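Local atomic coordinates of cysteine synthase (Fusobacterium nucleatum subsp. nucleatum strain ATCC 25586, PDB entry 5XEM), a protein that probably makes L-cysteine from O-acetyl-L-serine and sulfide with pyridoxal 5'-phosphate, and also produces hydrogen sulfide, forming lanthionine by beta-replacement. Residues K21-D26 with F261-L266; L62-T67 with E138-V143; I70-G75 with L122-C127; N170-F175 with E194-I199; P203-S208 with D242-C247. All coordinates share one frame; numbering follows the deposited sequence.

Contact 1: residues K21-D26 with F261-L266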
# COMPACT_ATOMS: atom_id res chain seq x y z
N LYS A 21 -11.22 13.47 -3.59
CA LYS A 21 -12.65 13.83 -3.63
C LYS A 21 -13.48 12.62 -4.00
O LYS A 21 -13.07 11.83 -4.84
CB LYS A 21 -12.92 14.95 -4.63
CG LYS A 21 -14.40 15.34 -4.66
CD LYS A 21 -14.61 16.83 -4.84
CE LYS A 21 -16.11 17.16 -4.88
NZ LYS A 21 -16.51 17.69 -6.22
N ILE A 22 -14.66 12.51 -3.40
CA ILE A 22 -15.60 11.43 -3.68
C ILE A 22 -16.50 11.89 -4.84
O ILE A 22 -17.17 12.92 -4.72
CB ILE A 22 -16.41 11.05 -2.43
CG1 ILE A 22 -15.48 10.48 -1.36
CG2 ILE A 22 -17.51 10.04 -2.73
CD1 ILE A 22 -14.93 9.10 -1.68
N ASN A 23 -16.50 11.13 -5.93
CA ASN A 23 -17.13 11.56 -7.19
C ASN A 23 -18.32 10.74 -7.63
O ASN A 23 -19.17 11.25 -8.34
CB ASN A 23 -16.15 11.51 -8.35
CG ASN A 23 -14.91 12.27 -8.07
OD1 ASN A 23 -14.94 13.49 -7.90
ND2 ASN A 23 -13.77 11.56 -8.03
N ASN A 24 -18.34 9.47 -7.27
CA ASN A 24 -19.31 8.57 -7.84
C ASN A 24 -20.41 8.26 -6.85
O ASN A 24 -21.58 8.22 -7.24
CB ASN A 24 -18.61 7.32 -8.37
CG ASN A 24 -17.61 7.65 -9.47
OD1 ASN A 24 -16.54 7.03 -9.59
ND2 ASN A 24 -17.96 8.64 -10.29
N ILE A 25 -20.07 8.14 -5.57
CA ILE A 25 -21.04 7.87 -4.53
C ILE A 25 -21.81 9.14 -4.21
O ILE A 25 -21.21 10.21 -4.10
CB ILE A 25 -20.35 7.37 -3.25
CG1 ILE A 25 -19.65 6.04 -3.50
CG2 ILE A 25 -21.34 7.20 -2.11
CD1 ILE A 25 -18.80 5.59 -2.33
N ASP A 26 -23.13 9.04 -4.05
CA ASP A 26 -23.93 10.24 -3.76
C ASP A 26 -23.54 10.77 -2.39
O ASP A 26 -23.58 10.04 -1.43
CB ASP A 26 -25.43 9.92 -3.76
CG ASP A 26 -26.30 11.18 -3.68
OD1 ASP A 26 -25.74 12.29 -3.69
OD2 ASP A 26 -27.54 11.04 -3.63
N PHE A 261 -15.66 -0.51 -4.89
CA PHE A 261 -16.45 -0.69 -6.14
C PHE A 261 -16.65 0.58 -6.93
O PHE A 261 -16.58 0.55 -8.16
CB PHE A 261 -17.84 -1.22 -5.84
CG PHE A 261 -17.91 -2.66 -5.41
CD1 PHE A 261 -16.87 -3.55 -5.63
CD2 PHE A 261 -19.07 -3.13 -4.78
CE1 PHE A 261 -16.98 -4.88 -5.25
CE2 PHE A 261 -19.18 -4.46 -4.38
CZ PHE A 261 -18.13 -5.34 -4.63
N LYS A 262 -16.98 1.67 -6.26
CA LYS A 262 -17.43 2.91 -6.91
C LYS A 262 -16.36 3.98 -7.02
O LYS A 262 -16.40 4.80 -7.93
CB LYS A 262 -18.64 3.50 -6.19
CG LYS A 262 -19.79 2.55 -5.98
CD LYS A 262 -20.30 1.95 -7.28
CE LYS A 262 -21.56 1.11 -7.03
NZ LYS A 262 -21.73 0.05 -8.08
N GLU A 263 -15.38 3.97 -6.11
CA GLU A 263 -14.32 4.97 -6.15
C GLU A 263 -12.91 4.43 -6.41
O GLU A 263 -11.96 5.23 -6.55
CB GLU A 263 -14.31 5.80 -4.85
CG GLU A 263 -15.63 6.43 -4.45
CD GLU A 263 -16.04 7.63 -5.32
OE1 GLU A 263 -15.20 8.37 -5.86
OE2 GLU A 263 -17.25 7.84 -5.46
N GLY A 264 -12.73 3.11 -6.43
CA GLY A 264 -11.38 2.53 -6.50
C GLY A 264 -10.54 2.86 -5.26
O GLY A 264 -9.31 2.83 -5.32
N ILE A 265 -11.19 3.09 -4.12
CA ILE A 265 -10.50 3.36 -2.87
C ILE A 265 -10.62 2.09 -2.02
O ILE A 265 -11.74 1.69 -1.66
CB ILE A 265 -11.11 4.55 -2.10
CG1 ILE A 265 -10.91 5.85 -2.85
CG2 ILE A 265 -10.55 4.63 -0.68
CD1 ILE A 265 -11.78 7.00 -2.33
N LEU A 266 -9.49 1.48 -1.70
CA LEU A 266 -9.45 0.28 -0.91
C LEU A 266 -9.00 0.67 0.49
O LEU A 266 -7.81 0.79 0.78
CB LEU A 266 -8.51 -0.76 -1.56
CG LEU A 266 -8.48 -2.15 -0.92
CD1 LEU A 266 -9.67 -2.97 -1.37
CD2 LEU A 266 -7.20 -2.90 -1.28
O HOH W 1 -12.71 9.14 -4.96
O HOH W 2 -13.71 8.55 -8.24

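Contact 2: residues L62-T67 with E138-V143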
# COMPACT_ATOMS: atom_id res chain seq x y z
N LEU A 62 15.65 7.78 26.19
CA LEU A 62 14.93 6.59 26.62
C LEU A 62 15.13 5.36 25.75
O LEU A 62 14.70 4.28 26.12
CB LEU A 62 13.44 6.91 26.74
CG LEU A 62 13.06 7.84 27.88
CD1 LEU A 62 11.60 8.27 27.77
CD2 LEU A 62 13.32 7.16 29.22
N ILE A 63 15.77 5.52 24.59
CA ILE A 63 16.06 4.42 23.69
C ILE A 63 17.54 4.45 23.31
O ILE A 63 17.98 5.40 22.67
CB ILE A 63 15.19 4.50 22.40
CG1 ILE A 63 13.69 4.49 22.74
CG2 ILE A 63 15.53 3.36 21.44
CD1 ILE A 63 12.80 4.67 21.51
N ASP A 64 18.27 3.44 23.76
CA ASP A 64 19.65 3.14 23.35
C ASP A 64 19.57 2.05 22.29
O ASP A 64 18.49 1.49 22.05
CB ASP A 64 20.46 2.58 24.55
CG ASP A 64 20.51 3.53 25.75
OD1 ASP A 64 20.42 4.74 25.56
OD2 ASP A 64 20.67 3.05 26.89
N LYS A 65 20.72 1.70 21.71
CA LYS A 65 20.80 0.66 20.69
C LYS A 65 20.22 -0.66 21.16
O LYS A 65 19.63 -1.40 20.36
CB LYS A 65 22.27 0.42 20.26
CG LYS A 65 23.02 1.65 19.77
CD LYS A 65 24.53 1.38 19.69
CE LYS A 65 25.35 2.50 20.32
NZ LYS A 65 25.50 2.30 21.79
N ASP A 66 20.40 -0.97 22.44
CA ASP A 66 19.98 -2.25 23.00
C ASP A 66 18.64 -2.19 23.78
O ASP A 66 18.30 -3.12 24.46
CB ASP A 66 21.08 -2.85 23.87
CG ASP A 66 21.52 -1.94 25.01
OD1 ASP A 66 21.37 -0.70 24.88
OD2 ASP A 66 22.02 -2.47 26.02
N THR A 67 17.90 -1.09 23.65
CA THR A 67 16.59 -0.96 24.32
C THR A 67 15.54 -1.72 23.52
O THR A 67 15.43 -1.53 22.31
CB THR A 67 16.18 0.50 24.36
OG1 THR A 67 17.19 1.22 25.08
CG2 THR A 67 14.81 0.66 25.04
N GLU A 138 13.28 -7.96 30.73
CA GLU A 138 14.19 -7.10 29.98
C GLU A 138 14.99 -6.13 30.86
O GLU A 138 14.44 -5.47 31.76
CB GLU A 138 13.43 -6.25 28.96
CG GLU A 138 12.80 -7.03 27.83
CD GLU A 138 13.79 -7.80 26.98
OE1 GLU A 138 15.02 -7.57 27.01
OE2 GLU A 138 13.28 -8.65 26.23
N LYS A 139 16.27 -6.03 30.55
CA LYS A 139 17.15 -5.09 31.21
C LYS A 139 16.89 -3.63 30.78
O LYS A 139 16.98 -2.70 31.61
CB LYS A 139 18.61 -5.49 30.92
CG LYS A 139 19.64 -4.54 31.49
CD LYS A 139 21.06 -5.05 31.25
CE LYS A 139 22.03 -3.90 31.00
NZ LYS A 139 21.77 -2.77 31.94
N LYS A 140 16.58 -3.42 29.50
CA LYS A 140 16.35 -2.06 28.97
C LYS A 140 15.11 -2.14 28.07
O LYS A 140 15.06 -2.99 27.18
CB LYS A 140 17.54 -1.60 28.12
CG LYS A 140 18.86 -1.35 28.86
CD LYS A 140 19.73 -0.46 27.98
CE LYS A 140 21.11 -0.20 28.51
NZ LYS A 140 21.81 0.55 27.41
N TYR A 141 14.12 -1.28 28.30
CA TYR A 141 12.94 -1.25 27.44
C TYR A 141 12.33 0.13 27.41
O TYR A 141 12.62 0.97 28.27
CB TYR A 141 11.91 -2.31 27.87
CG TYR A 141 11.40 -2.15 29.27
CD1 TYR A 141 10.45 -1.21 29.57
CD2 TYR A 141 11.90 -2.96 30.32
CE1 TYR A 141 9.99 -1.06 30.86
CE2 TYR A 141 11.43 -2.83 31.61
CZ TYR A 141 10.48 -1.86 31.88
OH TYR A 141 10.01 -1.70 33.15
N PHE A 142 11.49 0.35 26.39
CA PHE A 142 10.68 1.52 26.30
C PHE A 142 9.30 1.06 25.83
O PHE A 142 9.20 0.34 24.83
CB PHE A 142 11.28 2.49 25.27
CG PHE A 142 10.41 3.68 25.00
CD1 PHE A 142 10.22 4.63 25.98
CD2 PHE A 142 9.77 3.84 23.78
CE1 PHE A 142 9.39 5.72 25.77
CE2 PHE A 142 8.97 4.96 23.55
CZ PHE A 142 8.77 5.89 24.57
N VAL A 143 8.25 1.49 26.51
CA VAL A 143 6.87 1.22 26.04
C VAL A 143 6.34 2.51 25.47
O VAL A 143 6.16 3.44 26.23
CB VAL A 143 5.97 0.77 27.22
CG1 VAL A 143 4.52 0.50 26.74
CG2 VAL A 143 6.58 -0.46 27.88
O HOH W 3 13.56 3.58 28.46

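Contact 3: residues I70-G75 with L122-C127. With 85F ((2R)-2-azanyl-3-[(2R)-2-azanyl-3-oxidanyl-3-oxidanylidene-propyl]sulfanyl-propanoic acid), chain C.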
# COMPACT_ATOMS: atom_id res chain seq x y z
N ILE A 70 8.50 -2.28 23.37
CA ILE A 70 7.38 -3.19 23.70
C ILE A 70 6.07 -2.42 23.62
O ILE A 70 5.93 -1.36 24.23
CB ILE A 70 7.52 -3.79 25.12
CG1 ILE A 70 8.92 -4.37 25.37
CG2 ILE A 70 6.46 -4.89 25.30
CD1 ILE A 70 9.23 -4.74 26.82
N GLU A 71 5.10 -2.90 22.83
CA GLU A 71 3.84 -2.19 22.64
C GLU A 71 2.67 -3.15 22.52
O GLU A 71 2.80 -4.23 21.92
CB GLU A 71 3.90 -1.27 21.38
CG GLU A 71 2.67 -0.40 21.13
CD GLU A 71 2.48 0.74 22.14
OE1 GLU A 71 3.08 0.69 23.24
OE2 GLU A 71 1.74 1.71 21.82
N ALA A 72 1.55 -2.74 23.11
CA ALA A 72 0.25 -3.38 22.89
C ALA A 72 -0.49 -2.70 21.72
O ALA A 72 -0.65 -1.46 21.69
CB ALA A 72 -0.60 -3.33 24.15
N THR A 73 -0.97 -3.52 20.79
CA THR A 73 -1.60 -2.97 19.59
C THR A 73 -2.65 -3.91 19.04
O THR A 73 -2.60 -5.12 19.28
CB THR A 73 -0.51 -2.71 18.51
OG1 THR A 73 -1.14 -2.29 17.29
CG2 THR A 73 0.28 -3.94 18.23
N SER A 74 -3.60 -3.36 18.30
CA SER A 74 -4.55 -4.18 17.52
C SER A 74 -3.98 -4.55 16.16
O SER A 74 -4.58 -5.35 15.42
CB SER A 74 -5.88 -3.47 17.34
OG SER A 74 -5.72 -2.27 16.63
N GLY A 75 -2.85 -3.94 15.79
CA GLY A 75 -2.14 -4.29 14.59
C GLY A 75 -1.37 -3.14 13.97
O GLY A 75 -0.16 -3.24 13.78
N LEU A 122 -10.80 -10.87 25.68
CA LEU A 122 -10.40 -9.92 26.73
C LEU A 122 -10.03 -8.51 26.24
O LEU A 122 -9.81 -7.63 27.07
CB LEU A 122 -9.23 -10.49 27.51
CG LEU A 122 -9.47 -11.87 28.15
CD1 LEU A 122 -8.19 -12.41 28.78
CD2 LEU A 122 -10.61 -11.79 29.16
N GLY A 123 -9.97 -8.29 24.93
CA GLY A 123 -9.67 -6.97 24.38
C GLY A 123 -8.24 -6.49 24.63
O GLY A 123 -7.36 -7.28 25.00
N MET A 124 -8.01 -5.19 24.45
CA MET A 124 -6.66 -4.61 24.60
C MET A 124 -6.19 -4.56 26.05
O MET A 124 -4.99 -4.46 26.31
CB MET A 124 -6.60 -3.20 24.01
CG MET A 124 -6.81 -3.16 22.50
SD MET A 124 -5.56 -4.12 21.60
CE MET A 124 -4.13 -3.40 22.33
N LYS A 125 -7.12 -4.61 27.00
CA LYS A 125 -6.75 -4.69 28.43
C LYS A 125 -5.81 -5.88 28.67
O LYS A 125 -4.83 -5.75 29.41
CB LYS A 125 -8.02 -4.82 29.27
CG LYS A 125 -7.83 -5.12 30.75
CD LYS A 125 -9.16 -5.31 31.50
CE LYS A 125 -10.37 -5.67 30.64
NZ LYS A 125 -10.46 -7.00 29.93
N ALA A 126 -6.10 -7.02 28.06
CA ALA A 126 -5.28 -8.21 28.19
C ALA A 126 -3.88 -7.99 27.62
O ALA A 126 -2.90 -8.45 28.19
CB ALA A 126 -5.94 -9.41 27.49
N CYS A 127 -3.81 -7.28 26.48
CA CYS A 127 -2.52 -6.94 25.88
C CYS A 127 -1.66 -6.09 26.81
O CYS A 127 -0.47 -6.37 27.00
CB CYS A 127 -2.75 -6.17 24.58
SG CYS A 127 -3.72 -7.13 23.39
N 85F C . -5.65 1.13 16.07
CA 85F C . -4.79 0.96 17.26
CB 85F C . -5.60 0.38 18.43
SG 85F C . -6.77 1.51 19.14
CD 85F C . -7.51 0.67 20.56
CE 85F C . -8.27 -0.64 20.21
NZ2 85F C . -9.23 -0.44 19.11
CZ1 85F C . -9.06 -1.06 21.48
OH1 85F C . -9.89 -2.00 21.32
OH2 85F C . -8.87 -0.48 22.59
C 85F C . -3.61 0.06 16.95
OXT 85F C . -3.26 -0.02 15.76
O 85F C . -3.05 -0.51 17.92

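Contact 4: residues N170-F175 with E194-I199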
# COMPACT_ATOMS: atom_id res chain seq x y z
N ASN A 170 -7.41 26.05 3.80
CA ASN A 170 -8.15 26.47 4.99
C ASN A 170 -9.66 26.49 4.88
O ASN A 170 -10.31 27.15 5.69
CB ASN A 170 -7.64 27.83 5.48
CG ASN A 170 -6.19 27.79 5.82
OD1 ASN A 170 -5.72 26.84 6.43
ND2 ASN A 170 -5.46 28.82 5.41
N LYS A 171 -10.21 25.76 3.92
CA LYS A 171 -11.65 25.66 3.77
C LYS A 171 -12.12 24.27 4.15
O LYS A 171 -12.26 23.37 3.31
CB LYS A 171 -12.06 26.01 2.34
CG LYS A 171 -11.77 27.46 1.97
CD LYS A 171 -12.67 28.47 2.68
CE LYS A 171 -13.97 28.77 1.92
NZ LYS A 171 -15.03 27.70 1.94
N VAL A 172 -12.38 24.10 5.44
CA VAL A 172 -12.85 22.84 5.98
C VAL A 172 -13.97 23.11 6.97
O VAL A 172 -13.78 23.86 7.95
CB VAL A 172 -11.72 22.08 6.69
CG1 VAL A 172 -12.13 20.62 6.95
CG2 VAL A 172 -10.45 22.13 5.86
N ASP A 173 -15.13 22.52 6.71
CA ASP A 173 -16.32 22.68 7.54
C ASP A 173 -16.54 21.59 8.56
O ASP A 173 -17.01 21.85 9.66
CB ASP A 173 -17.55 22.77 6.65
CG ASP A 173 -17.49 23.95 5.73
OD1 ASP A 173 -17.33 25.08 6.24
OD2 ASP A 173 -17.53 23.75 4.49
N VAL A 174 -16.18 20.35 8.19
CA VAL A 174 -16.43 19.21 9.06
C VAL A 174 -15.24 18.20 8.96
O VAL A 174 -14.68 18.02 7.91
CB VAL A 174 -17.74 18.51 8.66
CG1 VAL A 174 -18.01 17.34 9.60
CG2 VAL A 174 -18.94 19.48 8.68
N PHE A 175 -14.86 17.60 10.08
CA PHE A 175 -13.82 16.57 10.12
C PHE A 175 -14.43 15.41 10.89
O PHE A 175 -14.99 15.61 11.97
CB PHE A 175 -12.57 17.10 10.83
CG PHE A 175 -11.53 16.05 11.15
CD1 PHE A 175 -10.85 15.41 10.13
CD2 PHE A 175 -11.24 15.72 12.48
CE1 PHE A 175 -9.90 14.43 10.40
CE2 PHE A 175 -10.28 14.75 12.76
CZ PHE A 175 -9.62 14.10 11.72
N GLU A 194 -8.30 25.20 16.43
CA GLU A 194 -7.47 26.38 16.70
C GLU A 194 -7.42 27.33 15.50
O GLU A 194 -7.49 28.55 15.68
CB GLU A 194 -6.06 26.01 17.12
CG GLU A 194 -6.00 25.54 18.56
CD GLU A 194 -4.68 24.94 18.94
OE1 GLU A 194 -3.74 24.90 18.11
OE2 GLU A 194 -4.56 24.51 20.10
N LYS A 195 -7.33 26.78 14.29
CA LYS A 195 -7.22 27.59 13.07
C LYS A 195 -8.58 27.95 12.46
O LYS A 195 -8.69 28.98 11.80
CB LYS A 195 -6.41 26.84 12.00
CG LYS A 195 -4.99 26.46 12.41
CD LYS A 195 -4.13 27.68 12.73
CE LYS A 195 -2.66 27.41 12.49
NZ LYS A 195 -1.82 28.61 12.78
N LEU A 196 -9.59 27.11 12.68
CA LEU A 196 -10.93 27.29 12.14
C LEU A 196 -11.94 27.11 13.28
O LEU A 196 -12.40 26.01 13.55
CB LEU A 196 -11.21 26.28 11.02
CG LEU A 196 -10.21 26.21 9.87
CD1 LEU A 196 -10.50 25.02 8.96
CD2 LEU A 196 -10.22 27.50 9.07
N PRO A 197 -12.31 28.21 13.96
CA PRO A 197 -13.18 28.07 15.14
C PRO A 197 -14.63 27.63 14.87
O PRO A 197 -15.30 27.18 15.81
CB PRO A 197 -13.15 29.47 15.75
CG PRO A 197 -12.96 30.38 14.58
CD PRO A 197 -12.01 29.63 13.66
N ASN A 198 -15.10 27.72 13.62
CA ASN A 198 -16.44 27.24 13.26
C ASN A 198 -16.48 25.78 12.75
O ASN A 198 -17.56 25.26 12.44
CB ASN A 198 -17.08 28.15 12.20
CG ASN A 198 -17.29 29.58 12.69
OD1 ASN A 198 -17.70 29.82 13.83
ND2 ASN A 198 -16.99 30.53 11.82
N ILE A 199 -15.32 25.12 12.66
CA ILE A 199 -15.28 23.74 12.16
C ILE A 199 -15.95 22.84 13.19
O ILE A 199 -15.77 23.04 14.40
CB ILE A 199 -13.82 23.27 11.89
CG1 ILE A 199 -13.80 21.98 11.05
CG2 ILE A 199 -13.04 23.07 13.18
CD1 ILE A 199 -12.40 21.47 10.76

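Contact 5: residues P203-S208 with D242-C247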
# COMPACT_ATOMS: atom_id res chain seq x y z
N PRO A 203 -15.84 12.34 16.41
CA PRO A 203 -15.34 10.99 16.51
C PRO A 203 -16.42 9.99 16.14
O PRO A 203 -17.63 10.28 16.29
CB PRO A 203 -14.97 10.88 17.98
CG PRO A 203 -16.02 11.68 18.67
CD PRO A 203 -16.36 12.80 17.72
N VAL A 204 -16.01 8.81 15.65
CA VAL A 204 -16.91 7.71 15.37
C VAL A 204 -16.48 6.54 16.24
O VAL A 204 -15.28 6.29 16.42
CB VAL A 204 -16.89 7.27 13.88
CG1 VAL A 204 -18.00 6.25 13.64
CG2 VAL A 204 -16.97 8.48 12.93
N GLU A 205 -17.45 5.83 16.80
CA GLU A 205 -17.19 4.60 17.55
C GLU A 205 -18.08 3.48 17.02
O GLU A 205 -19.04 3.74 16.28
CB GLU A 205 -17.37 4.85 19.06
CG GLU A 205 -18.81 5.03 19.51
CD GLU A 205 -18.94 5.30 21.00
OE1 GLU A 205 -17.92 5.21 21.72
OE2 GLU A 205 -20.07 5.58 21.45
N PRO A 206 -17.76 2.22 17.34
CA PRO A 206 -18.62 1.15 16.87
C PRO A 206 -19.99 1.21 17.55
O PRO A 206 -20.06 1.34 18.79
CB PRO A 206 -17.87 -0.12 17.30
CG PRO A 206 -16.48 0.31 17.53
CD PRO A 206 -16.56 1.71 18.01
N ALA A 207 -21.05 1.07 16.77
CA ALA A 207 -22.40 1.04 17.35
C ALA A 207 -22.56 -0.08 18.36
O ALA A 207 -23.30 0.11 19.32
CB ALA A 207 -23.48 0.94 16.27
N SER A 208 -21.90 -1.24 18.17
CA SER A 208 -22.01 -2.34 19.14
C SER A 208 -20.95 -2.29 20.26
O SER A 208 -20.86 -3.20 21.09
CB SER A 208 -22.00 -3.69 18.43
OG SER A 208 -20.94 -3.75 17.53
N ASP A 242 -18.12 17.42 18.81
CA ASP A 242 -19.39 18.12 18.65
C ASP A 242 -20.61 17.21 18.78
O ASP A 242 -21.70 17.68 19.10
CB ASP A 242 -19.41 18.90 17.36
CG ASP A 242 -18.51 20.11 17.42
OD1 ASP A 242 -18.89 21.09 18.10
OD2 ASP A 242 -17.42 20.09 16.81
N ASP A 243 -20.41 15.91 18.54
CA ASP A 243 -21.37 14.85 18.81
C ASP A 243 -20.55 13.56 18.69
O ASP A 243 -19.41 13.62 18.23
CB ASP A 243 -22.48 14.86 17.75
CG ASP A 243 -23.74 14.11 18.19
OD1 ASP A 243 -23.78 13.60 19.33
OD2 ASP A 243 -24.67 14.03 17.37
N ILE A 244 -21.08 12.44 19.14
CA ILE A 244 -20.45 11.12 18.94
C ILE A 244 -21.24 10.42 17.84
O ILE A 244 -22.45 10.26 17.95
CB ILE A 244 -20.52 10.23 20.19
CG1 ILE A 244 -20.05 10.95 21.47
CG2 ILE A 244 -19.77 8.92 19.94
CD1 ILE A 244 -18.62 11.45 21.48
N LEU A 245 -20.56 10.00 16.78
CA LEU A 245 -21.20 9.27 15.70
C LEU A 245 -20.86 7.79 15.87
O LEU A 245 -19.86 7.45 16.51
CB LEU A 245 -20.72 9.78 14.34
CG LEU A 245 -20.82 11.30 14.13
CD1 LEU A 245 -20.28 11.68 12.76
CD2 LEU A 245 -22.25 11.78 14.32
N VAL A 246 -21.71 6.95 15.31
CA VAL A 246 -21.54 5.53 15.37
C VAL A 246 -21.74 4.86 14.03
O VAL A 246 -22.33 5.44 13.11
CB VAL A 246 -22.49 4.88 16.40
CG1 VAL A 246 -22.30 5.53 17.76
CG2 VAL A 246 -23.95 4.95 15.92
N CYS A 247 -21.29 3.61 13.94
CA CYS A 247 -21.54 2.77 12.78
C CYS A 247 -21.67 1.31 13.20
O CYS A 247 -20.87 0.80 13.98
CB CYS A 247 -20.43 2.91 11.75
SG CYS A 247 -20.79 2.11 10.17
O HOH W 4 -20.34 -1.66 15.50

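Contact 1: residues K21-D26 with F261-L266
The carboxylate of Glu263 is gripped by three successive backbone amides of the loop 21-26. Asn23 N gives an almost straight bond to Glu263 OE1 (3.1 Å, 178° at the hydrogen), arriving on the syn side but 30° out of the carboxylate plane. Glu263 OE2 accepts twice: Asn24 N reaches its syn lone pair at 2.7 Å, whereas Ile25 N meets it nearly along the C-O bond at 2.8 Å. The bend of the glutamate chain at chi2 (-73°) brings the carboxylate to the loop, and the three bonds fix its rotation.

Water adds a second layer round Glu263 OE1, one molecule linking it to Lys21 O and another to Asn23 ND2, which also bonds Asn8 O of the second subunit. The contact thus joins the end of helix 249-263, where Gly264 leaves helical geometry with positive phi, to the loop between strands 19-21 and 31-36, at the dimer interface.

Ile22 CD1 meets Ile265 CD1 at 3.8 Å, the two side chains crossing at about a right angle. Ile25 CD1 and Ile22 CD1 each come to 3.9 Å from Glu263 CG. Phe275 of helix 269-284 touches both isoleucines.

Contact 2: residues L62-T67 with E138-V143
Lys140 NZ is held between two aspartates of the loop 62-67, forming a salt-bridge network. The bond from Lys140 NZ to Asp64 OD2 is 2.8 Å long and comes from the anti side, 19° out of the carboxylate plane. Asp66 instead offers Lys140 NZ the syn lone pair of OD1 at 2.9 Å, with a weak third bond from Lys140 NZ to Asp66 OD2. The lysine chain is extended beyond CG, and its CD and CE pass at a slant by the Asp66 carboxylate oxygens. Asp66 turns to meet it with CG between its backbone N and carbonyl carbon (chi1 57°). Two acids round one ammonium group would be expected to favour its charged form.

The loop has its own brace: Asp64 N donates to Thr67 OG1 (2.8 Å) across a type I turn from Asp64 to Thr67. Between the segments, a water donates to both Leu62 O and Tyr141 O.

Thr67 CG2 presses on the backbone of Tyr141, 3.5 Å from its C atom. The Phe142 ring is approached obliquely by two side chains, Leu62 CD1 lying 3.9 Å from Phe142 CE1 and Ile63 CD1 3.9 Å from Phe142 CD2; Ala57 of helix 46-60 also touches the Phe142 side chain. The arrangement belongs to the margin of a parallel alpha/beta sheet, where the connection from helix 46-60 into strand 68-72 packs against the outermost strand, 141-142.

Contact 3: residues I70-G75 with L122-C127
Ala72 CB and Cys127 CB meet at 3.6 Å where helix 123-136 packs on strand 68-72 of the parallel sheet of an alpha/beta domain, at the edge of the substrate pocket. This side is close and apolar: Met124, bent at chi2 and chi3, curls its CE over the backbone to lie 3.5 Å from Thr73 N and 4.0 Å from Ala72 CB. Leu128 and Leu131 of the same helix continue the packing on Ala72.

Toward the pocket the contact thins, Ser74 being approached by Met124 SD, 3.9 Å from Ser74 N. The lanthionine, held as a Schiff base with pyridoxal 5'-phosphate, lies alongside both segments. A weak bond runs from its nitrogen N to Ser74 OG, and Gln146 and Ser228 are among its further partners. Thr73 OG1 donates to the ligand's carboxylate atom O and also accepts from Gly75 N in an ST turn, so one hydroxyl braces the loop and holds the ligand. Ser74 N bonds that same ligand atom O at 2.9 Å.

Contact 4: residues N170-F175 with E194-I199
Within the beta-alpha-beta unit of strand 174-178, helix 183-195 and strand 200-206, the chain leaving the helix turns back over the residues that lead into the first strand. Leu196 and Ile199, the ends of a type I turn closed by Ile199 N to Leu196 O (3.2 Å), carry the contact.

Leu196 points at the other segment and spreads its two methyl groups over it. Leu196 CD2 lies 3.4 Å from Asn170 O, while Leu196 CD1 lies 3.9 Å from Val172 CB. Leu165 of helix 151-167 touches Leu196 and Asn170 as well.

Ile199 lies beside Val172, the two side chains pointing the same way, with Ile199 CD1 3.9 Å from Val172 CG1. With CG1 anti to its backbone N (chi1 -166°), Ile199 lays that branch across the backbone, where Ile199 CG1 is 3.5 Å from Asp173 O. The same carbonyl, Asp173 O, receives a CA-H...O contact from Ile199, CA to O 3.6 Å. Phe175 CB meets Ile199 CD1 more distantly, at 4.4 Å.

No hydrogen bond joins the two segments; the backbone pairing begins one residue later, as Asp173 and Phe175 bond Lys200. Asp173 OD2 accepts from Lys291 N of the neighbouring strand 291-296. Together these contacts close the helix-to-strand return of this beta-alpha-beta crossover, in the parallel part of the larger sheet.

Contact 5: residues P203-S208 with D242-C247
Glu205 and Val246 lie side by side on one face of a parallel strand pair and point the same way, Glu205 CG being 3.9 Å from Val246 CG1. Glu205 begins with CG between its backbone N and carbonyl carbon (chi1 72°) and then runs extended, obliquely past Ile244, whose CG2 is 3.7 Å from Glu205 OE2. The carboxylate is buried but satisfied, since OE2 bonds Ser213 OG and OE1 bonds Leu212 N.

Val204 and Leu245 occupy the other face, with Val204 CG2 at 4.2 Å from Leu245 CB. Near the start of the pair the Pro203 ring crosses Ile244 at about a right angle, Pro203 CG meeting Ile244 CD1 at 3.8 Å. At the far end Ala207 CB stands 4.1 Å from Val246 CG2.

Four backbone bonds zip the segments together in alternation: Leu245 N to Pro203 O, Glu205 N to Leu245 O, Cys247 N to Glu205 O, and Ala207 N to Cys247 O. The bond from Ala207 N to Cys247 O is short (2.8 Å), but its donor stands 56° out of the carbonyl plane. A water links Cys247 O to Ser208 N there.

Strand 245-247 is an outermost strand of the larger sheet within this chain. Helix 269-284 lies over Val204, Leu245 and Cys247 through Ala277, Ala273 and Lys276, and helix 211-214 lies against Ile244 and Val246.

How the contacts relate
Starting from the N terminus, the loop 21-26 opens contact 1, which closes only at 261-266 and encloses the other four. Contact 2 opens at 62-67 and closes at 138-143, with contact 3 wholly within it. These two touch, Ile70 N probably bonding Phe142 O, because strands 68-72 and 141-142 are neighbours in the four-stranded parallel sheet. Contacts 4 and 5 follow in series and touch at Ile199 and Asp242; they bring strands 174-178, 200-206 and 245-247 together in the larger sheet. Strand 245-247 leads into helix 249-263, which returns the chain to contact 1. Contacts 1 and 2 lie on opposite sides of the chain's centre, their own centres about 45 Å apart.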